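Local structure of Ras-associated and pleckstrin homology domains-containing protein 1 (Homo sapiens, 4GN1) at residues W47-T52 with N81-M86; V131-G136 with L154-G159. The protein mediates localized membrane signals, is implicated in lamellipodial dynamics, targets EVL and VASP to the leading edge and restrains cell adhesion, here seen as its Ras-associating and pleckstrin homology domains. One frame throughout, in Å; residues are numbered along the deposited sequence.

Interaction 1: W47-T52 with N81-M86; sequences WSLVET and NKLIFM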
loop_
_atom_site.group_PDB
_atom_site.type_symbol
_atom_site.label_atom_id
_atom_site.label_comp_id
_atom_site.label_asym_id
_atom_site.label_seq_id
_atom_site.Cartn_x
_atom_site.Cartn_y
_atom_site.Cartn_z
ATOM N N TRP A 47 6.807 4.149 -12.806
ATOM C CA TRP A 47 5.522 3.941 -13.471
ATOM C C TRP A 47 4.741 2.901 -12.738
ATOM O O TRP A 47 5.259 1.840 -12.405
ATOM C CB TRP A 47 5.683 3.600 -14.954
ATOM C CG TRP A 47 6.158 4.812 -15.715
ATOM C CD1 TRP A 47 7.447 5.084 -16.150
ATOM C CD2 TRP A 47 5.377 6.000 -16.084
ATOM N NE1 TRP A 47 7.510 6.314 -16.769
ATOM C CE2 TRP A 47 6.308 6.910 -16.768
ATOM C CE3 TRP A 47 4.048 6.376 -15.945
ATOM C CZ2 TRP A 47 5.907 8.136 -17.271
ATOM C CZ3 TRP A 47 3.649 7.616 -16.464
ATOM C CH2 TRP A 47 4.558 8.475 -17.113
ATOM N N SER A 48 3.488 3.215 -12.451
ATOM C CA SER A 48 2.695 2.406 -11.561
ATOM C C SER A 48 1.301 2.189 -12.112
ATOM O O SER A 48 0.794 2.974 -12.909
ATOM C CB SER A 48 2.594 3.103 -10.202
ATOM O OG SER A 48 3.883 3.273 -9.608
ATOM N N LEU A 49 0.682 1.116 -11.670
ATOM C CA LEU A 49 -0.702 0.888 -11.970
ATOM C C LEU A 49 -1.420 0.995 -10.645
ATOM O O LEU A 49 -1.059 0.338 -9.641
ATOM C CB LEU A 49 -0.920 -0.475 -12.612
ATOM C CG LEU A 49 -2.240 -0.665 -13.363
ATOM C CD1 LEU A 49 -2.378 0.206 -14.620
ATOM C CD2 LEU A 49 -2.393 -2.134 -13.723
ATOM N N VAL A 50 -2.424 1.855 -10.648
ATOM C CA VAL A 50 -3.137 2.226 -9.453
ATOM C C VAL A 50 -4.604 1.863 -9.668
ATOM O O VAL A 50 -5.151 2.120 -10.753
ATOM C CB VAL A 50 -2.996 3.751 -9.256
ATOM C CG1 VAL A 50 -3.791 4.229 -8.052
ATOM C CG2 VAL A 50 -1.524 4.156 -9.164
ATOM N N GLU A 51 -5.241 1.259 -8.659
ATOM C CA GLU A 51 -6.704 1.048 -8.710
ATOM C C GLU A 51 -7.396 1.958 -7.715
ATOM O O GLU A 51 -6.856 2.199 -6.627
ATOM C CB GLU A 51 -7.107 -0.433 -8.496
ATOM C CG GLU A 51 -6.950 -0.992 -7.083
ATOM C CD GLU A 51 -7.356 -2.455 -6.952
ATOM O OE1 GLU A 51 -6.857 -3.128 -6.040
ATOM O OE2 GLU A 51 -8.160 -2.960 -7.752
ATOM N N THR A 52 -8.547 2.507 -8.097
ATOM C CA THR A 52 -9.390 3.158 -7.119
ATOM C C THR A 52 -10.499 2.181 -6.740
ATOM O O THR A 52 -10.942 1.392 -7.591
ATOM C CB THR A 52 -10.026 4.490 -7.614
ATOM O OG1 THR A 52 -10.993 4.220 -8.646
ATOM C CG2 THR A 52 -8.963 5.511 -8.078
ATOM N N ASN A 81 -14.825 1.264 -10.237
ATOM C CA ASN A 81 -13.390 1.293 -9.992
ATOM C C ASN A 81 -12.622 1.688 -11.262
ATOM O O ASN A 81 -13.019 1.336 -12.370
ATOM C CB ASN A 81 -12.918 -0.091 -9.525
ATOM C CG ASN A 81 -13.426 -0.452 -8.140
ATOM O OD1 ASN A 81 -14.022 0.377 -7.437
ATOM N ND2 ASN A 81 -13.177 -1.694 -7.740
ATOM N N LYS A 82 -11.520 2.402 -11.089
ATOM C CA LYS A 82 -10.684 2.790 -12.218
ATOM C C LYS A 82 -9.276 2.220 -12.088
ATOM O O LYS A 82 -8.771 1.976 -10.978
ATOM C CB LYS A 82 -10.586 4.311 -12.310
ATOM C CG LYS A 82 -11.904 5.021 -12.516
ATOM C CD LYS A 82 -11.659 6.514 -12.672
ATOM C CE LYS A 82 -12.931 7.269 -13.060
ATOM N NZ LYS A 82 -12.701 8.751 -13.031
ATOM N N LEU A 83 -8.650 2.008 -13.233
ATOM C CA LEU A 83 -7.250 1.701 -13.294
ATOM C C LEU A 83 -6.576 2.976 -13.739
ATOM O O LEU A 83 -7.101 3.697 -14.602
ATOM C CB LEU A 83 -7.001 0.587 -14.293
ATOM C CG LEU A 83 -6.703 -0.838 -13.801
ATOM C CD1 LEU A 83 -7.278 -1.167 -12.431
ATOM C CD2 LEU A 83 -7.103 -1.887 -14.822
ATOM N N ILE A 84 -5.429 3.272 -13.134
ATOM C CA ILE A 84 -4.704 4.474 -13.459
ATOM C C ILE A 84 -3.214 4.191 -13.644
ATOM O O ILE A 84 -2.551 3.629 -12.762
ATOM C CB ILE A 84 -4.893 5.581 -12.393
ATOM C CG1 ILE A 84 -6.361 5.705 -11.989
ATOM C CG2 ILE A 84 -4.374 6.913 -12.923
ATOM C CD1 ILE A 84 -6.678 6.860 -11.051
ATOM N N PHE A 85 -2.700 4.633 -14.789
ATOM C CA PHE A 85 -1.305 4.501 -15.129
ATOM C C PHE A 85 -0.636 5.845 -14.927
ATOM O O PHE A 85 -0.899 6.772 -15.668
ATOM C CB PHE A 85 -1.192 4.046 -16.575
ATOM C CG PHE A 85 0.201 4.035 -17.103
ATOM C CD1 PHE A 85 1.129 3.112 -16.637
ATOM C CD2 PHE A 85 0.579 4.925 -18.073
ATOM C CE1 PHE A 85 2.418 3.089 -17.140
ATOM C CE2 PHE A 85 1.864 4.910 -18.584
ATOM C CZ PHE A 85 2.784 3.994 -18.122
ATOM N N MET A 86 0.197 5.945 -13.896
ATOM C CA MET A 86 0.905 7.189 -13.525
ATOM C C MET A 86 2.187 6.871 -12.759
ATOM O O MET A 86 2.327 5.803 -12.191
ATOM C CB MET A 86 0.028 8.090 -12.642
ATOM C CG MET A 86 -0.524 7.400 -11.396
ATOM S SD MET A 86 -1.752 8.383 -10.489
ATOM C CE MET A 86 -0.926 9.985 -10.497
#

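Interaction 2: V131-G136 with L154-G159; sequences VPEIEG and LLRASG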
loop_
_atom_site.group_PDB
_atom_site.type_symbol
_atom_site.label_atom_id
_atom_site.label_comp_id
_atom_site.label_asym_id
_atom_site.label_seq_id
_atom_site.Cartn_x
_atom_site.Cartn_y
_atom_site.Cartn_z
ATOM N N VAL A 131 11.823 -7.254 9.584
ATOM C CA VAL A 131 11.185 -5.948 9.771
ATOM C C VAL A 131 11.503 -5.333 11.133
ATOM O O VAL A 131 11.297 -5.988 12.168
ATOM C CB VAL A 131 9.646 -6.067 9.826
ATOM C CG1 VAL A 131 9.000 -4.784 9.300
ATOM C CG2 VAL A 131 9.136 -7.335 9.144
ATOM N N PRO A 132 11.957 -4.058 11.156
ATOM C CA PRO A 132 11.871 -3.365 12.450
ATOM C C PRO A 132 10.432 -2.895 12.687
ATOM O O PRO A 132 9.744 -2.484 11.745
ATOM C CB PRO A 132 12.849 -2.188 12.299
ATOM C CG PRO A 132 13.724 -2.577 11.147
ATOM C CD PRO A 132 12.805 -3.314 10.211
ATOM N N GLU A 133 9.994 -2.997 13.941
ATOM C CA GLU A 133 8.601 -2.779 14.329
ATOM C C GLU A 133 8.263 -1.283 14.344
ATOM O O GLU A 133 9.090 -0.436 14.707
ATOM C CB GLU A 133 8.308 -3.452 15.687
ATOM C CG GLU A 133 8.946 -4.835 15.838
ATOM C CD GLU A 133 8.367 -5.698 16.960
ATOM O OE1 GLU A 133 8.371 -5.279 18.141
ATOM O OE2 GLU A 133 7.924 -6.832 16.663
ATOM N N ILE A 134 7.057 -0.962 13.893
ATOM C CA ILE A 134 6.584 0.417 13.910
ATOM C C ILE A 134 5.614 0.510 15.085
ATOM O O ILE A 134 4.786 -0.382 15.306
ATOM C CB ILE A 134 5.925 0.856 12.564
ATOM C CG1 ILE A 134 6.700 0.312 11.335
ATOM C CG2 ILE A 134 5.720 2.377 12.499
ATOM C CD1 ILE A 134 8.163 0.714 11.203
ATOM N N GLU A 135 5.777 1.568 15.864
ATOM C CA GLU A 135 4.934 1.831 17.010
ATOM C C GLU A 135 4.586 3.297 16.926
ATOM O O GLU A 135 5.353 4.087 16.371
ATOM C CB GLU A 135 5.678 1.525 18.321
ATOM C CG GLU A 135 6.180 2.733 19.138
ATOM C CD GLU A 135 7.698 2.915 19.156
ATOM O OE1 GLU A 135 8.231 3.222 20.251
ATOM O OE2 GLU A 135 8.358 2.765 18.094
ATOM N N GLY A 136 3.432 3.659 17.461
ATOM C CA GLY A 136 3.046 5.057 17.542
ATOM C C GLY A 136 1.571 5.154 17.805
ATOM O O GLY A 136 0.851 4.156 17.683
ATOM N N LEU A 154 1.024 -1.161 17.143
ATOM C CA LEU A 154 2.255 -1.921 17.104
ATOM C C LEU A 154 2.224 -2.972 15.994
ATOM O O LEU A 154 1.398 -3.904 16.010
ATOM C CB LEU A 154 2.523 -2.557 18.473
ATOM C CG LEU A 154 3.943 -3.077 18.672
ATOM C CD1 LEU A 154 4.463 -2.741 20.066
ATOM C CD2 LEU A 154 3.987 -4.575 18.403
ATOM N N LEU A 155 3.143 -2.811 15.042
ATOM C CA LEU A 155 3.298 -3.743 13.934
ATOM C C LEU A 155 4.314 -4.835 14.272
ATOM O O LEU A 155 5.495 -4.549 14.513
ATOM C CB LEU A 155 3.717 -3.004 12.660
ATOM C CG LEU A 155 4.027 -3.847 11.414
ATOM C CD1 LEU A 155 2.748 -4.328 10.724
ATOM C CD2 LEU A 155 4.935 -3.085 10.456
ATOM N N ARG A 156 3.817 -6.074 14.313
ATOM C CA ARG A 156 4.615 -7.303 14.376
ATOM C C ARG A 156 4.522 -8.010 13.024
ATOM O O ARG A 156 3.579 -7.774 12.267
ATOM C CB ARG A 156 4.053 -8.248 15.435
ATOM C CG ARG A 156 4.197 -7.789 16.869
ATOM C CD ARG A 156 3.882 -8.923 17.829
ATOM N NE ARG A 156 3.951 -8.495 19.230
ATOM C CZ ARG A 156 2.894 -8.270 20.018
ATOM N NH1 ARG A 156 1.653 -8.422 19.567
ATOM N NH2 ARG A 156 3.081 -7.894 21.281
ATOM N N ALA A 157 5.481 -8.892 12.732
ATOM C CA ALA A 157 5.431 -9.740 11.542
ATOM C C ALA A 157 4.127 -10.534 11.506
ATOM O O ALA A 157 3.688 -10.991 10.445
ATOM C CB ALA A 157 6.619 -10.676 11.513
ATOM N N SER A 158 3.499 -10.681 12.671
ATOM C CA SER A 158 2.239 -11.434 12.792
ATOM C C SER A 158 0.937 -10.598 12.620
ATOM O O SER A 158 -0.163 -11.134 12.811
ATOM C CB SER A 158 2.215 -12.232 14.108
ATOM O OG SER A 158 2.420 -11.378 15.219
ATOM N N GLY A 159 1.063 -9.315 12.240
ATOM C CA GLY A 159 -0.092 -8.430 12.011
ATOM C C GLY A 159 -0.049 -7.138 12.806
ATOM O O GLY A 159 0.946 -6.815 13.450
#

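Interaction 1: W47-T52 with N81-M86
In the ubiquitin-like Ras-associating domain, strand 47-53 pairs antiparallel with strand 83-87, and Trp47 and Phe85 meet at one end of the pairing. Their rings lie nearly parallel, planes 16° apart, but slid so far that they barely overlap: Trp47 CE3 stands over one face of Phe85, toward the rim, 3.5 Å from Phe85 CZ. Phe85 turns its ring there with CG anti to the backbone N. Hydrogen-bonded pairs Ser48-Met86 and Val50-Ile84 alternate with non-hydrogen-bonded Leu49-Phe85 and Glu51-Leu83. The central exchange is tight, Ile84 N to Val50 O at 2.7 Å and the return bond from Val50 N to Ile84 O about as short, both donors in the carbonyl plane. Toward Trp47 the geometry worsens: Ser48 N approaches Met86 O from 36° above that carbonyl's plane. At the far end Thr52 N binds Lys82 O, and the threonine side chain takes over as acceptor, Lys82 N reaching Thr52 OG1 at 3.1 Å. That hydroxyl sits between the backbone N and carbonyl carbon (chi1 68°), which turns Thr52 CG2 to Ile84 CD1, 4.0 Å away. Val50 CG2 likewise lies across from Met86 CG at 4.1 Å, on the face carrying Ser48, Val50, Ile84 and Met86. Glu51 has its carboxylate held by a salt bridge to Arg60 and by Trp75 NE1. Strand 58-61 flanks 47-53 and strand 5-11 flanks 83-87, so both strands are interior; helix 28-39 packs on Leu49 and Phe85 and also touches Trp47.

Interaction 2: V131-G136 with L154-G159
Ile134 lies alongside Leu155, the two side chains pointing the same way, with Ile134 CG1 3.9 Å from Leu155 CD2. The chi1 of Leu155 (176°) sets CG opposite the backbone N and carries its branched end out beside Ile134, and Trp231 of helix 225-240 touches both. Beneath this apolar pair the backbones are joined by one hydrogen bond, Leu155 N to Ile134 O at 2.9 Å. It is almost straight, 174° at the hydrogen, and the donor comes in nearly along the C=O axis. The same carbonyl also receives a CA-H...O contact from Leu154 CA, 3.5 Å from Ile134 O. Next to it, Glu135 and Leu154 form a non-hydrogen-bonded antiparallel pair with CA atoms 4.6 Å apart. This is the open end of the hairpin formed by strands 135-141 and 148-156 of the pleckstrin homology domain. Beyond Leu155 the second strand leaves through a type I turn, Arg156 to Gly159, closed by backbone bonds in both directions between its end residues, and strand 159-162 follows. Glu133 comes in from the other chain segment: its CB is 3.2 Å from Leu155 O, and its OE2 reaches the aliphatic part of Arg156, 3.9 Å from CG. The guanidinium is turned 64° from the carboxylate and engages Tyr161 in a cation-pi interaction. Glu133 OE2 and Arg156 NE remain 5.0 Å apart, so any attraction between these opposite charges is probably long-range, while direct cohesion here comes mainly from one straight backbone bond and an aliphatic overlap.

The two contacts belong to different domains, interaction 1 to the Ras-associating domain and interaction 2 to the pleckstrin homology domain. They lie on opposite sides of the chain's centre, their nearest atoms about 19 Å apart, and share no residue. Both join antiparallel strands, but residues 47-52 and 81-86 are distant in sequence and run together in mid-sheet, whereas 131-136 and 154-159 meet where a local hairpin opens. Interaction 1 is partly buried and repeats its backbone bonds along the strands, burying 681 Å² in all. Interaction 2, at the surface, buries 341 Å² and relies on far fewer polar links, its apolar side turned to a helix.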